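16S rRNA processing protein (Pseudomonas aeruginosa, PDB 2F1L) probably assists the last stage of 30S ribosomal subunit assembly and the efficient processing of 16S rRNA, as an accessory maturation factor. Local coordinates at residues A[52-57]-A[79-84]; A[46-51]-A[96-101]. One frame throughout, in Å; residues are numbered along the deposited sequence.

Interaction 1: A[52-57]-A[79-84]; sequences RRWTLR and AKLKGL
Trp54 meets Ala79 and Leu81 with the six-membered half of its indole, and these apolar touches are the close contacts between the two segments. Its CZ3 lies 3.7 Å from Leu81 CD2, with CE3 of the same ring nearly as close, while the next ring corner, CH2, packs on Ala79 CB at 3.8 Å. Both methyls approach the ring obliquely, and the Trp54 and Leu81 side chains cross at about a right angle. With CG beside the backbone N (chi1 -75°), the indole reaches across to the other strand, whose nearest CA, that of Leu81, is 9.3 Å from the Trp54 CA. So wide a gap suits a large flat side chain, and Ala79 is small enough to leave room for its far end. A weak hydrogen bond from Trp54 NE1 to Tyr51 O gives the indole's polar atom a partner. Beyond Leu81 the chain leaves the strand in a type II turn, closed by Leu84 N to Leu81 O (3.1 Å), with Gly83 supplying the positive phi. Lys80, whose CB is directed away from 52-57, donates through NZ to Leu84 O from above the carbonyl plane (3.2 Å) and forms a salt bridge with Asp85. Strand 61-73 pairs with both 53-58 and 76-81, so the contact spans the barrel interior between strands that are not direct neighbours, with Leu67 and Ile98 also packed on Trp54.

Interaction 2: A[46-51]-A[96-101]; sequences DNLLDY and YEICIP
Leu48 O accepts a hydrogen bond from Tyr51 N (3.2 Å), and the Tyr51 ring has its edge, in plane, beside the same oxygen. With CG beside the backbone N (chi1 -66°) and CB directed toward strand 97-101, the ring reaches Ile100: Tyr51 CE1 touches Ile100 CD1 at 3.4 Å, with CZ of the ring next nearest at 3.8 Å from that methyl. The methyl comes in obliquely, and the two side chains cross at about a right angle. Ile100 places CG1 between the backbone N and the carbonyl carbon (chi1 63°), which leaves CD1 as the group that meets the ring. The second touch is looser: Leu48 CD2 and Ile98 CD1 are 4.2 Å apart, the leucine bringing its branched end nearer although its CB does not point at the strand. Ile98 and Ile100 alternate with Cys99, so both turn the same way and suit the inner side of a strand. The loop between strands 35-40 and 53-58 thus packs on strand 97-101 of the N-terminal barrel, while Asp46 bonds to Ser171 and Leu170 of the PRC-barrel domain. Ile23 packs on Leu48, Tyr51 and Ile98. No hydrogen bond crosses between 46-51 and 96-101; their fit therefore depends on the shapes of apolar groups, and the polar bonds of the turn are made within it and to other parts of the chain, such as Leu48 N to Thr42 OG1.

How the interactions relate
Interactions 1 and 2 lie with their centres 9 Å apart, both in the RimM N-terminal domain. Along the chain the order is 46-51, 52-57, 79-84, 96-101, so the 3-10 segment of interaction 2 leads, through Tyr51 and Arg52, into the strand of interaction 1, whose two segments fall between those of the other. Strands 53-58 and 97-101 are antiparallel neighbours in the same closed sheet: Thr55 O probably bonds to Cys99 N, and Arg57 forms a salt bridge with Glu97. Ile98 of interaction 2, packed against Trp54, joins the two contacts. Together they form a continuous part of the barrel's apolar interior, one reaching strand 76-81 and the other the loop before strand 53-58.

Interaction 1: A[52-57]-A[79-84]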
loop_
_atom_site.group_PDB
_atom_site.type_symbol
_atom_site.label_atom_id
_atom_site.label_comp_id
_atom_site.label_asym_id
_atom_site.label_seq_id
_atom_site.Cartn_x
_atom_site.Cartn_y
_atom_site.Cartn_z
ATOM N N ARG A 52 20.044 1.256 -12.711
ATOM C CA ARG A 52 21.217 2.131 -12.816
ATOM C C ARG A 52 20.975 3.377 -13.701
ATOM O O ARG A 52 21.606 4.411 -13.516
ATOM C CB ARG A 52 22.443 1.340 -13.312
ATOM C CG ARG A 52 23.723 2.206 -13.446
ATOM C CD ARG A 52 24.913 1.440 -13.987
ATOM N NE ARG A 52 25.063 0.190 -13.251
ATOM N N ARG A 53 20.061 3.265 -14.655
ATOM C CA ARG A 53 19.905 4.261 -15.697
ATOM C C ARG A 53 18.542 4.915 -15.560
ATOM O O ARG A 53 17.500 4.334 -15.899
ATOM C CB ARG A 53 20.125 3.667 -17.093
ATOM C CG ARG A 53 21.604 3.549 -17.468
ATOM C CD ARG A 53 21.836 3.014 -18.895
ATOM N NE ARG A 53 20.862 1.991 -19.272
ATOM N N TRP A 54 18.591 6.149 -15.075
ATOM C CA TRP A 54 17.423 6.928 -14.770
ATOM C C TRP A 54 17.090 7.914 -15.894
ATOM O O TRP A 54 17.920 8.737 -16.284
ATOM C CB TRP A 54 17.721 7.685 -13.472
ATOM C CG TRP A 54 17.679 6.819 -12.252
ATOM C CD1 TRP A 54 17.640 5.461 -12.205
ATOM C CD2 TRP A 54 17.637 7.266 -10.920
ATOM N NE1 TRP A 54 17.558 5.040 -10.927
ATOM C CE2 TRP A 54 17.579 6.134 -10.106
ATOM C CE3 TRP A 54 17.645 8.520 -10.329
ATOM C CZ2 TRP A 54 17.508 6.214 -8.715
ATOM C CZ3 TRP A 54 17.605 8.595 -8.954
ATOM C CH2 TRP A 54 17.535 7.455 -8.162
ATOM N N THR A 55 15.875 7.831 -16.413
ATOM C CA THR A 55 15.404 8.795 -17.370
ATOM C C THR A 55 14.624 9.846 -16.604
ATOM O O THR A 55 13.504 9.598 -16.167
ATOM C CB THR A 55 14.483 8.144 -18.378
ATOM O OG1 THR A 55 15.160 7.033 -18.968
ATOM C CG2 THR A 55 14.076 9.126 -19.458
ATOM N N LEU A 56 15.203 11.022 -16.421
ATOM C CA LEU A 56 14.551 12.024 -15.616
ATOM C C LEU A 56 13.668 12.871 -16.492
ATOM O O LEU A 56 14.070 13.255 -17.590
ATOM C CB LEU A 56 15.583 12.879 -14.922
ATOM C CG LEU A 56 16.572 12.095 -14.060
ATOM C CD1 LEU A 56 17.576 13.082 -13.485
ATOM C CD2 LEU A 56 15.845 11.290 -12.952
ATOM N N ARG A 57 12.470 13.166 -16.011
ATOM C CA ARG A 57 11.551 13.973 -16.763
ATOM C C ARG A 57 10.869 14.987 -15.886
ATOM O O ARG A 57 10.295 14.610 -14.876
ATOM C CB ARG A 57 10.482 13.092 -17.362
ATOM C CG ARG A 57 9.549 13.849 -18.294
ATOM C CD ARG A 57 8.555 12.914 -18.858
ATOM N NE ARG A 57 7.632 12.464 -17.830
ATOM C CZ ARG A 57 7.018 11.284 -17.826
ATOM N NH1 ARG A 57 7.226 10.385 -18.784
ATOM N NH2 ARG A 57 6.196 10.987 -16.838
ATOM N N ALA A 79 20.058 9.021 -2.925
ATOM C CA ALA A 79 20.643 8.496 -4.133
ATOM C C ALA A 79 21.811 9.375 -4.546
ATOM O O ALA A 79 21.702 10.593 -4.475
ATOM C CB ALA A 79 19.616 8.497 -5.208
ATOM N N LYS A 80 22.912 8.735 -4.941
ATOM C CA LYS A 80 24.086 9.404 -5.459
ATOM C C LYS A 80 24.100 9.188 -6.959
ATOM O O LYS A 80 24.162 8.052 -7.417
ATOM C CB LYS A 80 25.366 8.842 -4.814
ATOM C CG LYS A 80 26.704 9.518 -5.246
ATOM C CD LYS A 80 26.879 10.928 -4.643
ATOM C CE LYS A 80 28.153 11.671 -5.137
ATOM N NZ LYS A 80 28.259 11.591 -6.607
ATOM N N LEU A 81 24.028 10.283 -7.715
ATOM C CA LEU A 81 24.073 10.236 -9.180
ATOM C C LEU A 81 25.464 10.613 -9.692
ATOM O O LEU A 81 26.160 11.455 -9.109
ATOM C CB LEU A 81 23.025 11.157 -9.787
ATOM C CG LEU A 81 21.610 11.020 -9.214
ATOM C CD1 LEU A 81 20.710 11.974 -9.934
ATOM C CD2 LEU A 81 21.095 9.609 -9.332
ATOM N N LYS A 82 25.859 9.989 -10.803
ATOM C CA LYS A 82 27.221 10.126 -11.289
ATOM C C LYS A 82 27.438 11.568 -11.664
ATOM O O LYS A 82 26.610 12.159 -12.328
ATOM C CB LYS A 82 27.508 9.201 -12.478
ATOM C CG LYS A 82 28.969 9.210 -12.864
ATOM C CD LYS A 82 29.333 8.133 -13.858
ATOM C CE LYS A 82 30.764 8.323 -14.282
ATOM N NZ LYS A 82 31.010 7.710 -15.611
ATOM N N GLY A 83 28.536 12.134 -11.178
ATOM C CA GLY A 83 28.918 13.508 -11.495
ATOM C C GLY A 83 28.087 14.606 -10.851
ATOM O O GLY A 83 28.208 15.769 -11.236
ATOM N N LEU A 84 27.256 14.250 -9.879
ATOM C CA LEU A 84 26.487 15.229 -9.099
ATOM C C LEU A 84 27.097 15.232 -7.694
ATOM O O LEU A 84 26.768 14.390 -6.853
ATOM C CB LEU A 84 24.993 14.843 -9.097
ATOM C CG LEU A 84 23.979 15.702 -8.362
ATOM C CD1 LEU A 84 24.034 17.105 -8.877
ATOM C CD2 LEU A 84 22.595 15.186 -8.548
#

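Interaction 2: A[46-51]-A[96-101]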
loop_
_atom_site.group_PDB
_atom_site.type_symbol
_atom_site.label_atom_id
_atom_site.label_comp_id
_atom_site.label_asym_id
_atom_site.label_seq_id
_atom_site.Cartn_x
_atom_site.Cartn_y
_atom_site.Cartn_z
ATOM N N ASP A 46 12.824 -0.763 -2.059
ATOM C CA ASP A 46 14.237 -0.487 -2.355
ATOM C C ASP A 46 14.629 -0.902 -3.751
ATOM O O ASP A 46 15.753 -0.759 -4.143
ATOM C CB ASP A 46 15.172 -1.130 -1.320
ATOM C CG ASP A 46 15.200 -2.619 -1.405
ATOM O OD1 ASP A 46 14.500 -3.167 -2.277
ATOM O OD2 ASP A 46 15.897 -3.241 -0.568
ATOM N N ASN A 47 13.665 -1.392 -4.496
ATOM C CA ASN A 47 13.873 -1.920 -5.792
ATOM C C ASN A 47 14.277 -0.861 -6.787
ATOM O O ASN A 47 14.976 -1.130 -7.735
ATOM C CB ASN A 47 12.585 -2.593 -6.233
ATOM C CG ASN A 47 12.743 -3.320 -7.525
ATOM O OD1 ASN A 47 13.623 -4.147 -7.641
ATOM N ND2 ASN A 47 11.916 -2.993 -8.524
ATOM N N LEU A 48 13.841 0.365 -6.551
ATOM C CA LEU A 48 14.340 1.503 -7.297
ATOM C C LEU A 48 15.869 1.506 -7.442
ATOM O O LEU A 48 16.385 1.897 -8.470
ATOM C CB LEU A 48 13.871 2.788 -6.619
ATOM C CG LEU A 48 14.337 4.112 -7.232
ATOM C CD1 LEU A 48 13.884 4.177 -8.640
ATOM C CD2 LEU A 48 13.772 5.254 -6.520
ATOM N N LEU A 49 16.591 1.077 -6.419
ATOM C CA LEU A 49 18.087 1.123 -6.410
ATOM C C LEU A 49 18.699 0.106 -7.369
ATOM O O LEU A 49 19.892 0.156 -7.669
ATOM C CB LEU A 49 18.644 0.904 -4.996
ATOM C CG LEU A 49 18.176 1.927 -3.923
ATOM C CD1 LEU A 49 18.715 1.610 -2.525
ATOM C CD2 LEU A 49 18.558 3.358 -4.324
ATOM N N ASP A 50 17.868 -0.793 -7.869
ATOM C CA ASP A 50 18.279 -1.752 -8.885
ATOM C C ASP A 50 18.283 -1.222 -10.323
ATOM O O ASP A 50 18.649 -1.943 -11.240
ATOM C CB ASP A 50 17.349 -2.991 -8.831
ATOM C CG ASP A 50 17.510 -3.793 -7.542
ATOM O OD1 ASP A 50 18.554 -3.652 -6.875
ATOM O OD2 ASP A 50 16.588 -4.542 -7.192
ATOM N N TYR A 51 17.866 0.013 -10.543
ATOM C CA TYR A 51 17.848 0.569 -11.889
ATOM C C TYR A 51 18.968 1.588 -11.990
ATOM O O TYR A 51 18.866 2.644 -11.379
ATOM C CB TYR A 51 16.496 1.232 -12.153
ATOM C CG TYR A 51 15.358 0.252 -12.184
ATOM C CD1 TYR A 51 15.118 -0.494 -13.310
ATOM C CD2 TYR A 51 14.553 0.044 -11.072
ATOM C CE1 TYR A 51 14.103 -1.404 -13.365
ATOM C CE2 TYR A 51 13.506 -0.875 -11.114
ATOM C CZ TYR A 51 13.296 -1.609 -12.272
ATOM O OH TYR A 51 12.271 -2.546 -12.386
ATOM N N TYR A 96 12.190 16.219 -10.697
ATOM C CA TYR A 96 12.348 15.242 -11.784
ATOM C C TYR A 96 11.732 13.908 -11.424
ATOM O O TYR A 96 12.045 13.308 -10.398
ATOM C CB TYR A 96 13.817 14.978 -12.075
ATOM C CG TYR A 96 14.438 15.946 -13.049
ATOM C CD1 TYR A 96 13.968 16.061 -14.336
ATOM C CD2 TYR A 96 15.530 16.709 -12.697
ATOM C CE1 TYR A 96 14.540 16.934 -15.232
ATOM C CE2 TYR A 96 16.102 17.588 -13.596
ATOM C CZ TYR A 96 15.601 17.690 -14.848
ATOM O OH TYR A 96 16.167 18.557 -15.730
ATOM N N GLU A 97 10.847 13.434 -12.276
ATOM C CA GLU A 97 10.361 12.076 -12.174
ATOM C C GLU A 97 11.467 11.163 -12.626
ATOM O O GLU A 97 12.174 11.466 -13.593
ATOM C CB GLU A 97 9.168 11.882 -13.082
ATOM C CG GLU A 97 7.977 12.704 -12.663
ATOM C CD GLU A 97 6.822 12.602 -13.627
ATOM O OE1 GLU A 97 7.062 12.267 -14.826
ATOM O OE2 GLU A 97 5.680 12.877 -13.171
ATOM N N ILE A 98 11.627 10.050 -11.926
ATOM C CA ILE A 98 12.610 9.038 -12.304
ATOM C C ILE A 98 11.864 8.011 -13.124
ATOM O O ILE A 98 10.978 7.359 -12.585
ATOM C CB ILE A 98 13.185 8.321 -11.077
ATOM C CG1 ILE A 98 13.805 9.325 -10.098
ATOM C CG2 ILE A 98 14.204 7.245 -11.540
ATOM C CD1 ILE A 98 13.975 8.834 -8.721
ATOM N N CYS A 99 12.197 7.883 -14.410
ATOM C CA CYS A 99 11.455 7.022 -15.347
ATOM C C CYS A 99 12.301 5.914 -15.938
ATOM O O CYS A 99 13.526 6.002 -15.968
ATOM C CB CYS A 99 10.911 7.829 -16.525
ATOM S SG CYS A 99 9.861 9.165 -16.084
ATOM N N ILE A 100 11.619 4.867 -16.400
ATOM C CA ILE A 100 12.239 3.835 -17.206
ATOM C C ILE A 100 11.272 3.335 -18.263
ATOM O O ILE A 100 10.064 3.436 -18.079
ATOM C CB ILE A 100 12.717 2.645 -16.361
ATOM C CG1 ILE A 100 11.517 1.969 -15.670
ATOM C CG2 ILE A 100 13.811 3.106 -15.351
ATOM C CD1 ILE A 100 11.842 0.590 -15.030
ATOM N N PRO A 101 11.807 2.825 -19.389
ATOM C CA PRO A 101 11.007 2.089 -20.367
ATOM C C PRO A 101 10.159 0.985 -19.727
ATOM O O PRO A 101 10.681 0.208 -18.927
ATOM C CB PRO A 101 12.074 1.461 -21.267
ATOM C CG PRO A 101 13.216 2.428 -21.206
ATOM C CD PRO A 101 13.214 2.960 -19.825
#